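Local atomic coordinates of alpha-rhamnosidase (Dictyoglomus thermophilum, PDB entry 6I60), a protein that probably hydrolyses terminal non-reducing alpha-L-rhamnose residues of alpha-L-rhamnosides, releasing L-rhamnose. Residues L204-G208 against W314-D318; P177-F183 against N243-L249; D284-T290 against D321-A327; T289-P293 against Y305-I311. All blocks are in the same frame, centred on the assembly; numbering follows the deposited sequence.

Contact 1. Residues L204-G208 against W314-D318; sequences LYING and WNLPD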
# COMPACT_ATOMS: atom_id res chain seq x y z
N LEU A 204 -22.32 -6.64 6.99
CA LEU A 204 -23.64 -6.59 6.37
C LEU A 204 -24.18 -8.00 6.14
O LEU A 204 -23.45 -8.89 5.70
CB LEU A 204 -23.58 -5.84 5.04
CG LEU A 204 -24.86 -5.83 4.21
CD1 LEU A 204 -25.93 -4.98 4.87
CD2 LEU A 204 -24.56 -5.33 2.81
N TYR A 205 -25.46 -8.19 6.43
CA TYR A 205 -26.16 -9.45 6.22
C TYR A 205 -27.49 -9.19 5.54
O TYR A 205 -28.16 -8.20 5.83
CB TYR A 205 -26.39 -10.19 7.54
CG TYR A 205 -25.12 -10.69 8.20
CD1 TYR A 205 -24.60 -11.94 7.88
CD2 TYR A 205 -24.46 -9.92 9.14
CE1 TYR A 205 -23.44 -12.40 8.48
CE2 TYR A 205 -23.30 -10.37 9.74
CZ TYR A 205 -22.80 -11.61 9.41
OH TYR A 205 -21.64 -12.07 10.00
N ILE A 206 -27.86 -10.08 4.62
CA ILE A 206 -29.14 -10.00 3.92
C ILE A 206 -29.74 -11.40 3.89
O ILE A 206 -29.16 -12.31 3.28
CB ILE A 206 -29.00 -9.44 2.49
CG1 ILE A 206 -28.80 -7.93 2.54
CG2 ILE A 206 -30.23 -9.79 1.67
CD1 ILE A 206 -28.98 -7.24 1.20
N ASN A 207 -30.89 -11.57 4.55
CA ASN A 207 -31.59 -12.86 4.60
C ASN A 207 -30.71 -13.96 5.19
O ASN A 207 -30.86 -15.14 4.85
CB ASN A 207 -32.12 -13.26 3.23
CG ASN A 207 -33.23 -12.35 2.74
OD1 ASN A 207 -34.12 -11.98 3.50
ND2 ASN A 207 -33.18 -11.99 1.46
N GLY A 208 -29.77 -13.59 6.06
CA GLY A 208 -28.97 -14.54 6.79
C GLY A 208 -27.56 -14.73 6.27
O GLY A 208 -26.71 -15.26 7.00
N TRP A 314 -31.37 -13.63 13.99
CA TRP A 314 -31.70 -12.21 14.04
C TRP A 314 -31.76 -11.55 12.66
O TRP A 314 -32.38 -10.49 12.53
CB TRP A 314 -30.69 -11.46 14.91
CG TRP A 314 -29.34 -11.34 14.28
CD1 TRP A 314 -28.36 -12.29 14.25
CD2 TRP A 314 -28.81 -10.19 13.61
NE1 TRP A 314 -27.26 -11.81 13.59
CE2 TRP A 314 -27.51 -10.52 13.18
CE3 TRP A 314 -29.31 -8.92 13.32
CZ2 TRP A 314 -26.70 -9.63 12.49
CZ3 TRP A 314 -28.51 -8.03 12.62
CH2 TRP A 314 -27.22 -8.39 12.22
N ASN A 315 -31.15 -12.14 11.64
CA ASN A 315 -31.08 -11.48 10.34
C ASN A 315 -31.72 -12.31 9.23
O ASN A 315 -31.13 -12.48 8.16
CB ASN A 315 -29.62 -11.16 9.98
CG ASN A 315 -28.70 -12.35 10.15
OD1 ASN A 315 -29.16 -13.48 10.34
ND2 ASN A 315 -27.40 -12.11 10.08
N LEU A 316 -32.92 -12.83 9.48
CA LEU A 316 -33.63 -13.67 8.52
C LEU A 316 -35.09 -13.24 8.46
O LEU A 316 -35.62 -12.70 9.44
CB LEU A 316 -33.53 -15.16 8.89
CG LEU A 316 -32.09 -15.67 9.07
CD1 LEU A 316 -31.72 -15.59 10.52
CD2 LEU A 316 -31.91 -17.08 8.56
N PRO A 317 -35.76 -13.46 7.31
CA PRO A 317 -37.09 -12.87 7.08
C PRO A 317 -38.08 -13.05 8.22
O PRO A 317 -38.48 -12.08 8.86
CB PRO A 317 -37.57 -13.59 5.82
CG PRO A 317 -36.32 -13.92 5.08
CD PRO A 317 -35.28 -14.20 6.12
N ASP A 318 -38.49 -14.29 8.48
CA ASP A 318 -39.49 -14.57 9.51
C ASP A 318 -38.81 -14.53 10.87
O ASP A 318 -38.30 -15.54 11.36
CB ASP A 318 -40.16 -15.92 9.25
CG ASP A 318 -40.98 -15.92 7.97
OD1 ASP A 318 -40.59 -16.61 7.01
OD2 ASP A 318 -42.01 -15.21 7.93
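The side-chain amide of Asn207 is gripped at both ends while Pro317 leans against it. Its OD1 accepts a hydrogen bond from the backbone N of Ala244, its ND2 donates to the carbonyl O of Asn237 and more weakly to that of Ile238, and Pro317 CG touches OD1 at 3.3 Å. Bonds at both ends of the amide fix its rotation where the proline touches it. Asn207 and Gly208 both have positive phi (58° and 102°), the pair of conformations found at the centre of a type I' turn. Asparagine tolerates the first and glycine fits the second, where a CB would press on the preceding carbonyl. The bare CA of Gly208 also lets Leu316 CG approach to 4.0 Å.

The amide of Asn315 lies against the Tyr205 ring and the CA of Gly208. Its CG sits between its own backbone N and carbonyl carbon (chi1 50°), which brings Asn315 ND2 obliquely to 3.3 Å from Tyr205 CG, with ring and amide planes well away from parallel. Its CB meanwhile sits over one face of the Trp314 ring. An alanine in its place would remove the amide, and this would probably leave a gap beside the Tyr205 ring and the CA of Gly208. Farther out, Tyr205 CD2 meets Trp314 CZ2 at 4.0 Å, the two side chains crossing nearly at right angles.

Strand 201-206 pairs with strands 209-210 and 242-250. On its other side, Leu204 and Ile206 pack on Val194 of strand 189-199, so the loop joining strands 302-306 and 325-329 lies across the outer face of this sheet.

Contact 2. Residues P177-F183 against N243-L249; sequences PMFRKSF and NAIGVIL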
# COMPACT_ATOMS: atom_id res chain seq x y z
N PRO A 177 -23.48 -2.50 18.37
CA PRO A 177 -24.92 -2.50 18.10
C PRO A 177 -25.26 -3.19 16.79
O PRO A 177 -24.50 -3.14 15.82
CB PRO A 177 -25.27 -1.01 18.04
CG PRO A 177 -24.02 -0.36 17.56
CD PRO A 177 -22.87 -1.18 18.09
N MET A 178 -26.42 -3.84 16.78
CA MET A 178 -26.96 -4.47 15.59
C MET A 178 -28.21 -3.73 15.14
O MET A 178 -28.98 -3.24 15.97
CB MET A 178 -27.29 -5.95 15.85
CG MET A 178 -26.18 -6.72 16.55
SD MET A 178 -26.76 -8.28 17.24
CE MET A 178 -25.65 -9.44 16.42
N PHE A 179 -28.40 -3.63 13.83
CA PHE A 179 -29.53 -2.91 13.26
C PHE A 179 -30.26 -3.81 12.27
O PHE A 179 -29.62 -4.47 11.45
CB PHE A 179 -29.07 -1.63 12.56
CG PHE A 179 -28.50 -0.60 13.51
CD1 PHE A 179 -27.15 -0.60 13.82
CD2 PHE A 179 -29.32 0.35 14.09
CE1 PHE A 179 -26.63 0.33 14.69
CE2 PHE A 179 -28.80 1.29 14.96
CZ PHE A 179 -27.45 1.28 15.26
N ARG A 180 -31.58 -3.83 12.36
CA ARG A 180 -32.41 -4.72 11.56
C ARG A 180 -33.58 -3.94 10.97
O ARG A 180 -34.18 -3.10 11.64
CB ARG A 180 -32.94 -5.89 12.40
CG ARG A 180 -33.91 -6.77 11.66
CD ARG A 180 -34.64 -7.74 12.58
NE ARG A 180 -34.78 -9.07 11.99
CZ ARG A 180 -35.46 -9.35 10.88
NH1 ARG A 180 -36.09 -8.39 10.21
NH2 ARG A 180 -35.51 -10.59 10.44
N LYS A 181 -33.90 -4.25 9.71
CA LYS A 181 -35.05 -3.67 9.03
C LYS A 181 -35.61 -4.71 8.07
O LYS A 181 -34.84 -5.41 7.39
CB LYS A 181 -34.68 -2.38 8.29
CG LYS A 181 -35.72 -1.90 7.29
CD LYS A 181 -36.73 -0.97 7.94
CE LYS A 181 -37.99 -0.84 7.10
NZ LYS A 181 -39.01 -1.88 7.46
N SER A 182 -36.93 -4.81 8.01
CA SER A 182 -37.60 -5.78 7.15
C SER A 182 -38.31 -5.06 6.01
O SER A 182 -38.88 -3.98 6.20
CB SER A 182 -38.60 -6.61 7.96
OG SER A 182 -39.19 -5.84 9.00
N PHE A 183 -38.27 -5.66 4.83
CA PHE A 183 -38.98 -5.15 3.66
C PHE A 183 -39.53 -6.32 2.86
O PHE A 183 -39.10 -7.47 3.02
CB PHE A 183 -38.07 -4.27 2.79
CG PHE A 183 -36.86 -4.98 2.24
CD1 PHE A 183 -35.73 -5.14 3.02
CD2 PHE A 183 -36.86 -5.47 0.95
CE1 PHE A 183 -34.61 -5.79 2.52
CE2 PHE A 183 -35.74 -6.12 0.44
CZ PHE A 183 -34.62 -6.28 1.23
N ASN A 243 -38.25 -10.10 3.58
CA ASN A 243 -36.81 -9.91 3.50
C ASN A 243 -36.30 -9.30 4.79
O ASN A 243 -37.04 -8.67 5.54
CB ASN A 243 -36.43 -9.02 2.32
CG ASN A 243 -36.47 -9.75 1.00
OD1 ASN A 243 -37.23 -10.70 0.82
ND2 ASN A 243 -35.63 -9.32 0.06
N ALA A 244 -35.00 -9.49 5.03
CA ALA A 244 -34.37 -8.97 6.23
C ALA A 244 -32.93 -8.58 5.90
O ALA A 244 -32.26 -9.24 5.11
CB ALA A 244 -34.39 -10.00 7.36
N ILE A 245 -32.48 -7.49 6.51
CA ILE A 245 -31.10 -7.03 6.38
C ILE A 245 -30.49 -6.94 7.77
O ILE A 245 -31.19 -6.69 8.76
CB ILE A 245 -31.01 -5.68 5.64
CG1 ILE A 245 -32.06 -4.71 6.17
CG2 ILE A 245 -31.21 -5.87 4.15
CD1 ILE A 245 -31.58 -3.88 7.31
N GLY A 246 -29.18 -7.15 7.84
CA GLY A 246 -28.49 -7.12 9.12
C GLY A 246 -27.18 -6.36 9.08
O GLY A 246 -26.33 -6.62 8.22
N VAL A 247 -27.01 -5.41 9.99
CA VAL A 247 -25.79 -4.62 10.10
C VAL A 247 -25.37 -4.57 11.56
O VAL A 247 -26.16 -4.14 12.41
CB VAL A 247 -25.96 -3.19 9.54
CG1 VAL A 247 -24.64 -2.44 9.62
CG2 VAL A 247 -26.48 -3.23 8.12
N ILE A 248 -24.15 -5.00 11.85
CA ILE A 248 -23.56 -4.90 13.18
C ILE A 248 -22.39 -3.92 13.10
O ILE A 248 -21.58 -3.98 12.17
CB ILE A 248 -23.11 -6.27 13.70
CG1 ILE A 248 -22.34 -6.13 15.01
CG2 ILE A 248 -22.28 -7.01 12.66
CD1 ILE A 248 -22.53 -7.28 15.96
N LEU A 249 -22.32 -3.01 14.07
CA LEU A 249 -21.35 -1.92 14.05
C LEU A 249 -20.20 -2.19 15.00
O LEU A 249 -20.39 -2.65 16.12
CB LEU A 249 -22.02 -0.60 14.42
CG LEU A 249 -22.96 0.01 13.38
CD1 LEU A 249 -23.38 1.40 13.81
CD2 LEU A 249 -22.31 0.04 12.01
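Asn243 CB is a small knob set over the centre of the Phe183 ring, 3.5 Å from its centroid. The ring reaches it because CG of Phe183 is held between its own backbone N and carbonyl carbon (chi1 60°), turning the phenyl across the neighbouring strand rather than off the sheet. Ile245 completes the fit: its CG2 abuts the ring edge at Phe183 CE1, 3.8 Å away, while its CD1 fills the hollow beside Lys181 CB. Farther along the same face, Leu249 CD1 settles against Phe179 CE1 at 3.5 Å, and Leu249 CB is met by Pro177 CG.

The reverse face is shaped differently. Met178 and Ile248 run side by side, with Met178 CG 3.7 Å from Ile248 CD1. Gly246 adds no side chain here, and the long chain of Arg180, bent at chi3, brings its guanidinium to the methyl of Ala244, where small size suits. Arg180 NE is bonded to the carbonyl O of Trp314. Beneath these bumps run antiparallel backbone bonds, such as Phe179 N to Val247 O at 2.7 Å and Leu249 N to Pro177 O at 2.8 Å.

Strand 171-184 is flanked by strands 242-250 and 288-298, and 242-250 in turn by 201-206. Phe179, Val247 and Leu249 all pack on Leu265 of strand 264-273, which belongs to the facing sheet.

Contact 3. Residues D284-T290 against D321-A327; sequences DESWKTT and DSTWENA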
# COMPACT_ATOMS: atom_id res chain seq x y z
N ASP A 284 -33.77 4.68 8.71
CA ASP A 284 -34.57 5.68 9.41
C ASP A 284 -34.94 5.10 10.78
O ASP A 284 -34.35 4.12 11.23
CB ASP A 284 -35.80 6.07 8.58
CG ASP A 284 -36.67 4.88 8.24
OD1 ASP A 284 -37.08 4.16 9.17
OD2 ASP A 284 -36.95 4.66 7.04
N GLU A 285 -35.92 5.72 11.44
CA GLU A 285 -36.33 5.29 12.77
C GLU A 285 -37.18 4.03 12.77
O GLU A 285 -37.40 3.45 13.83
CB GLU A 285 -37.10 6.41 13.47
CG GLU A 285 -36.27 7.64 13.78
CD GLU A 285 -36.99 8.92 13.42
OE1 GLU A 285 -37.65 9.51 14.30
OE2 GLU A 285 -36.88 9.35 12.25
N SER A 286 -37.66 3.59 11.60
CA SER A 286 -38.38 2.32 11.53
C SER A 286 -37.46 1.12 11.74
O SER A 286 -37.96 -0.01 11.77
CB SER A 286 -39.10 2.21 10.19
OG SER A 286 -38.21 1.82 9.16
N TRP A 287 -36.16 1.34 11.87
CA TRP A 287 -35.21 0.26 12.09
C TRP A 287 -35.19 -0.16 13.55
O TRP A 287 -35.27 0.68 14.45
CB TRP A 287 -33.81 0.68 11.66
CG TRP A 287 -33.61 0.73 10.18
CD1 TRP A 287 -34.42 1.34 9.27
CD2 TRP A 287 -32.52 0.17 9.45
NE1 TRP A 287 -33.90 1.19 8.01
CE2 TRP A 287 -32.74 0.47 8.09
CE3 TRP A 287 -31.39 -0.57 9.80
CZ2 TRP A 287 -31.86 0.06 7.09
CZ3 TRP A 287 -30.52 -0.97 8.81
CH2 TRP A 287 -30.76 -0.66 7.47
N LYS A 288 -35.08 -1.46 13.79
CA LYS A 288 -34.91 -1.97 15.14
C LYS A 288 -33.43 -2.15 15.44
O LYS A 288 -32.58 -2.22 14.55
CB LYS A 288 -35.66 -3.29 15.30
CG LYS A 288 -37.17 -3.14 15.32
CD LYS A 288 -37.60 -2.02 16.25
CE LYS A 288 -39.05 -2.19 16.68
NZ LYS A 288 -39.19 -3.15 17.80
N THR A 289 -33.11 -2.22 16.73
CA THR A 289 -31.72 -2.29 17.15
C THR A 289 -31.63 -2.95 18.52
O THR A 289 -32.58 -2.90 19.31
CB THR A 289 -31.07 -0.90 17.18
OG1 THR A 289 -29.68 -1.03 17.47
CG2 THR A 289 -31.74 -0.02 18.23
N THR A 290 -30.48 -3.56 18.79
CA THR A 290 -30.25 -4.29 20.03
C THR A 290 -28.75 -4.55 20.18
O THR A 290 -27.97 -4.30 19.26
CB THR A 290 -31.02 -5.61 20.07
OG1 THR A 290 -30.53 -6.42 21.14
CG2 THR A 290 -30.82 -6.35 18.77
N ASP A 321 -39.35 -9.19 14.84
CA ASP A 321 -38.62 -7.93 14.81
C ASP A 321 -39.02 -6.98 15.92
O ASP A 321 -38.35 -5.95 16.11
CB ASP A 321 -38.80 -7.25 13.45
CG ASP A 321 -37.72 -6.23 13.16
OD1 ASP A 321 -36.76 -6.15 13.96
OD2 ASP A 321 -37.82 -5.52 12.14
N SER A 322 -40.08 -7.28 16.67
CA SER A 322 -40.49 -6.42 17.78
C SER A 322 -39.51 -6.52 18.93
O SER A 322 -38.30 -6.65 18.71
CB SER A 322 -41.91 -6.78 18.24
OG SER A 322 -42.57 -5.63 18.73
N THR A 323 -40.01 -6.45 20.17
CA THR A 323 -39.24 -6.47 21.42
C THR A 323 -37.90 -5.73 21.38
O THR A 323 -37.16 -5.76 22.37
CB THR A 323 -39.01 -7.92 21.90
OG1 THR A 323 -38.30 -7.90 23.14
CG2 THR A 323 -38.21 -8.75 20.89
N TRP A 324 -37.60 -5.06 20.28
CA TRP A 324 -36.37 -4.29 20.11
C TRP A 324 -36.69 -2.81 20.18
O TRP A 324 -37.78 -2.37 19.79
CB TRP A 324 -35.69 -4.60 18.78
CG TRP A 324 -35.11 -5.99 18.65
CD1 TRP A 324 -35.37 -7.07 19.45
CD2 TRP A 324 -34.18 -6.44 17.65
NE1 TRP A 324 -34.66 -8.16 19.01
CE2 TRP A 324 -33.92 -7.80 17.91
CE3 TRP A 324 -33.55 -5.82 16.56
CZ2 TRP A 324 -33.06 -8.56 17.12
CZ3 TRP A 324 -32.69 -6.58 15.78
CH2 TRP A 324 -32.45 -7.93 16.06
N GLU A 325 -35.74 -2.03 20.69
CA GLU A 325 -35.88 -0.58 20.67
C GLU A 325 -35.62 -0.05 19.27
O GLU A 325 -34.89 -0.65 18.47
CB GLU A 325 -34.91 0.06 21.66
CG GLU A 325 -33.46 -0.40 21.53
CD GLU A 325 -32.47 0.65 21.99
OE1 GLU A 325 -32.38 1.71 21.34
OE2 GLU A 325 -31.77 0.42 23.00
N ASN A 326 -36.25 1.08 18.96
CA ASN A 326 -36.09 1.69 17.65
C ASN A 326 -34.83 2.53 17.60
O ASN A 326 -34.37 3.07 18.61
CB ASN A 326 -37.31 2.54 17.30
CG ASN A 326 -38.53 1.71 16.92
OD1 ASN A 326 -39.00 0.88 17.70
ND2 ASN A 326 -39.03 1.93 15.71
N ALA A 327 -34.26 2.65 16.40
CA ALA A 327 -33.08 3.48 16.21
C ALA A 327 -33.47 4.96 16.21
O ALA A 327 -34.62 5.33 15.94
CB ALA A 327 -32.37 3.12 14.91
O HOH W 1 -37.65 -2.48 10.89
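Lys288 and Thr290 approach the indole of Trp324 in different ways. Thr290 CG2 stands directly over the six-membered ring, 3.2 Å from its centroid along the ring normal, a CH-pi contact; Asp321 OD1 lies over the opposite face, toward the rim. Lys288 CB comes obliquely to Trp324 CE3 at 3.5 Å. From there the lysine bends at chi2 (-47°) and turns back across the partner segment: its CG passes Asp321, its CE runs by Asn326 OD1, and NZ donates to the carbonyl O of Trp324 at 2.6 Å. Lysine suits the place because its chain is long enough to touch the indole with CB and still bind a carbonyl. A serine here would probably leave the carbonyl of Trp324 without that donor and lose the methylene packing beside Asp321 and Asn326 OD1.

At the other end Asn326 keeps its amide nearly coplanar with the bond from ND2 to Glu285 O, 2.9 Å and 161°. That carbonyl belongs to a type I turn in which Asp284 OD1 binds both N and OG of Ser286. Backbone bonds from Ala327 N to Trp287 O and from Thr289 N to Glu325 O complete the pairing. The motif is an Asx turn leading into a short, irregular antiparallel strand pair, joining strands 288-298 and 325-329 of a beta-sandwich domain.

Contact 4. Residues T289-P293 against Y305-I311; sequences TTYGP and YDGRKEI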
# COMPACT_ATOMS: atom_id res chain seq x y z
N THR A 289 -33.11 -2.22 16.73
CA THR A 289 -31.72 -2.29 17.15
C THR A 289 -31.63 -2.95 18.52
O THR A 289 -32.58 -2.90 19.31
CB THR A 289 -31.07 -0.90 17.18
OG1 THR A 289 -29.68 -1.03 17.47
CG2 THR A 289 -31.74 -0.02 18.23
N THR A 290 -30.48 -3.56 18.79
CA THR A 290 -30.25 -4.29 20.03
C THR A 290 -28.75 -4.55 20.18
O THR A 290 -27.97 -4.30 19.26
CB THR A 290 -31.02 -5.61 20.07
OG1 THR A 290 -30.53 -6.42 21.14
CG2 THR A 290 -30.82 -6.35 18.77
N TYR A 291 -28.38 -5.07 21.34
CA TYR A 291 -27.02 -5.53 21.60
C TYR A 291 -26.97 -7.04 21.45
O TYR A 291 -27.92 -7.74 21.82
CB TYR A 291 -26.56 -5.13 23.00
CG TYR A 291 -25.99 -3.73 23.08
CD1 TYR A 291 -25.37 -3.14 21.98
CD2 TYR A 291 -26.07 -2.98 24.25
CE1 TYR A 291 -24.85 -1.86 22.04
CE2 TYR A 291 -25.55 -1.70 24.32
CZ TYR A 291 -24.94 -1.15 23.22
OH TYR A 291 -24.42 0.12 23.29
N GLY A 292 -25.87 -7.54 20.90
CA GLY A 292 -25.74 -8.95 20.62
C GLY A 292 -24.64 -9.63 21.41
O GLY A 292 -24.37 -9.30 22.57
N PRO A 293 -23.98 -10.61 20.79
CA PRO A 293 -22.92 -11.34 21.50
C PRO A 293 -21.67 -10.51 21.73
O PRO A 293 -21.01 -10.68 22.76
CB PRO A 293 -22.65 -12.54 20.58
CG PRO A 293 -23.09 -12.08 19.23
CD PRO A 293 -24.24 -11.15 19.44
N TYR A 305 -16.57 -11.89 22.58
CA TYR A 305 -17.75 -12.49 21.98
C TYR A 305 -18.38 -13.44 22.99
O TYR A 305 -17.83 -14.51 23.27
CB TYR A 305 -17.39 -13.22 20.69
CG TYR A 305 -18.57 -13.66 19.85
CD1 TYR A 305 -19.32 -14.78 20.18
CD2 TYR A 305 -18.93 -12.96 18.70
CE1 TYR A 305 -20.40 -15.19 19.42
CE2 TYR A 305 -20.00 -13.35 17.93
CZ TYR A 305 -20.73 -14.47 18.29
OH TYR A 305 -21.80 -14.87 17.52
N ASP A 306 -19.54 -13.06 23.52
CA ASP A 306 -20.27 -13.88 24.48
C ASP A 306 -21.35 -14.65 23.72
O ASP A 306 -22.37 -14.08 23.32
CB ASP A 306 -20.88 -13.03 25.59
CG ASP A 306 -21.40 -13.85 26.75
OD1 ASP A 306 -21.38 -13.35 27.90
OD2 ASP A 306 -21.81 -15.01 26.52
N GLY A 307 -21.11 -15.95 23.51
CA GLY A 307 -22.05 -16.76 22.76
C GLY A 307 -23.38 -16.96 23.46
O GLY A 307 -24.37 -17.33 22.80
N ARG A 308 -23.44 -16.72 24.77
CA ARG A 308 -24.71 -16.86 25.48
C ARG A 308 -25.68 -15.75 25.12
O ARG A 308 -26.89 -15.99 25.06
CB ARG A 308 -24.45 -16.89 26.99
CG ARG A 308 -23.56 -18.04 27.44
CD ARG A 308 -23.06 -17.84 28.86
NE ARG A 308 -22.51 -16.50 29.05
CZ ARG A 308 -22.18 -15.99 30.24
NH1 ARG A 308 -22.34 -16.71 31.34
NH2 ARG A 308 -21.68 -14.76 30.32
N LYS A 309 -25.18 -14.54 24.86
CA LYS A 309 -26.01 -13.40 24.46
C LYS A 309 -26.16 -13.30 22.95
O LYS A 309 -26.21 -12.19 22.40
CB LYS A 309 -25.43 -12.11 25.03
CG LYS A 309 -25.10 -12.17 26.52
CD LYS A 309 -24.73 -10.80 27.05
CE LYS A 309 -24.18 -10.87 28.47
NZ LYS A 309 -22.69 -10.91 28.49
N GLU A 310 -26.25 -14.43 22.25
CA GLU A 310 -26.32 -14.45 20.79
C GLU A 310 -27.77 -14.64 20.37
O GLU A 310 -28.35 -15.71 20.55
CB GLU A 310 -25.44 -15.56 20.23
CG GLU A 310 -25.56 -15.75 18.73
CD GLU A 310 -24.41 -16.53 18.15
OE1 GLU A 310 -23.25 -16.27 18.54
OE2 GLU A 310 -24.66 -17.42 17.31
N ILE A 311 -28.36 -13.59 19.80
CA ILE A 311 -29.73 -13.64 19.30
C ILE A 311 -29.78 -14.56 18.09
O ILE A 311 -29.36 -14.19 16.99
CB ILE A 311 -30.26 -12.24 18.96
CG1 ILE A 311 -30.27 -11.36 20.20
CG2 ILE A 311 -31.66 -12.33 18.36
CD1 ILE A 311 -29.17 -10.33 20.23
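Pro293 and Tyr305 form the tight part of this contact. The proline ring lies alongside the phenol, its CB over one ring face at 3.7 Å from the centroid of Tyr305 and 17° off the normal, while Pro293 CG touches Tyr305 CZ at 3.5 Å. Tyrosine suits the place by offering a broad flat surface, and proline by presenting a rigid, compact set of C-H groups to it. The backbone fastens the same spot: Asp306 N donates to Pro293 O at 2.9 Å, a straight bond at the hydrogen that nevertheless reaches the oxygen from above the carbonyl plane. Beside it, Lys309 O lies near Pro293 N, which has no hydrogen to offer, so this is packing alone. Gly292 precedes the proline in a conformation where a CB would run into Pro293 CD, and its bare CA lets Ile311 CD1 rest 3.7 Å away; the same methyl meets Tyr291 O.

Toward solvent the contact loosens. Arg308 and Lys309 are exposed, and the charged ends of their side chains bind within their own segment. Arg308 grips Asp306 side-on, NE to OD2 at 3.0 Å and NH2 to OD1 at 2.8 Å, while Lys309 NZ comes to OD1 from above the carboxylate plane. Arg308 N also binds OD2, making an Asx turn.

Each carboxylate oxygen of Asp306 thus accepts two bonds, and the two basic groups would probably stabilise its negative charge. A CH-pi contact and one backbone hydrogen bond join the segments, whereas the charged groups bind within the turn after strand 302-306 and probably help to hold its shape.

How the contacts relate
All four contacts lie on the same side of the chain's centre, about 33 to 39 Å from it, in the beta-rich region of the N-terminal rhamnosidase domain. Contacts 1 and 2 have centres about 7 Å apart and meet through neighbouring strands 201-206 and 242-250; contact 3 is about 9 Å from contact 2, through neighbouring strands 171-184 and 288-298. Contacts 3 and 4, about 15 Å apart, both start from strand 288-298 and share Thr289 and Thr290. Along the chain contact 1 alternates with contacts 2 and 3, and contact 4 falls between its segments. Such interleaving ties distant parts of the sequence into one compact beta structure.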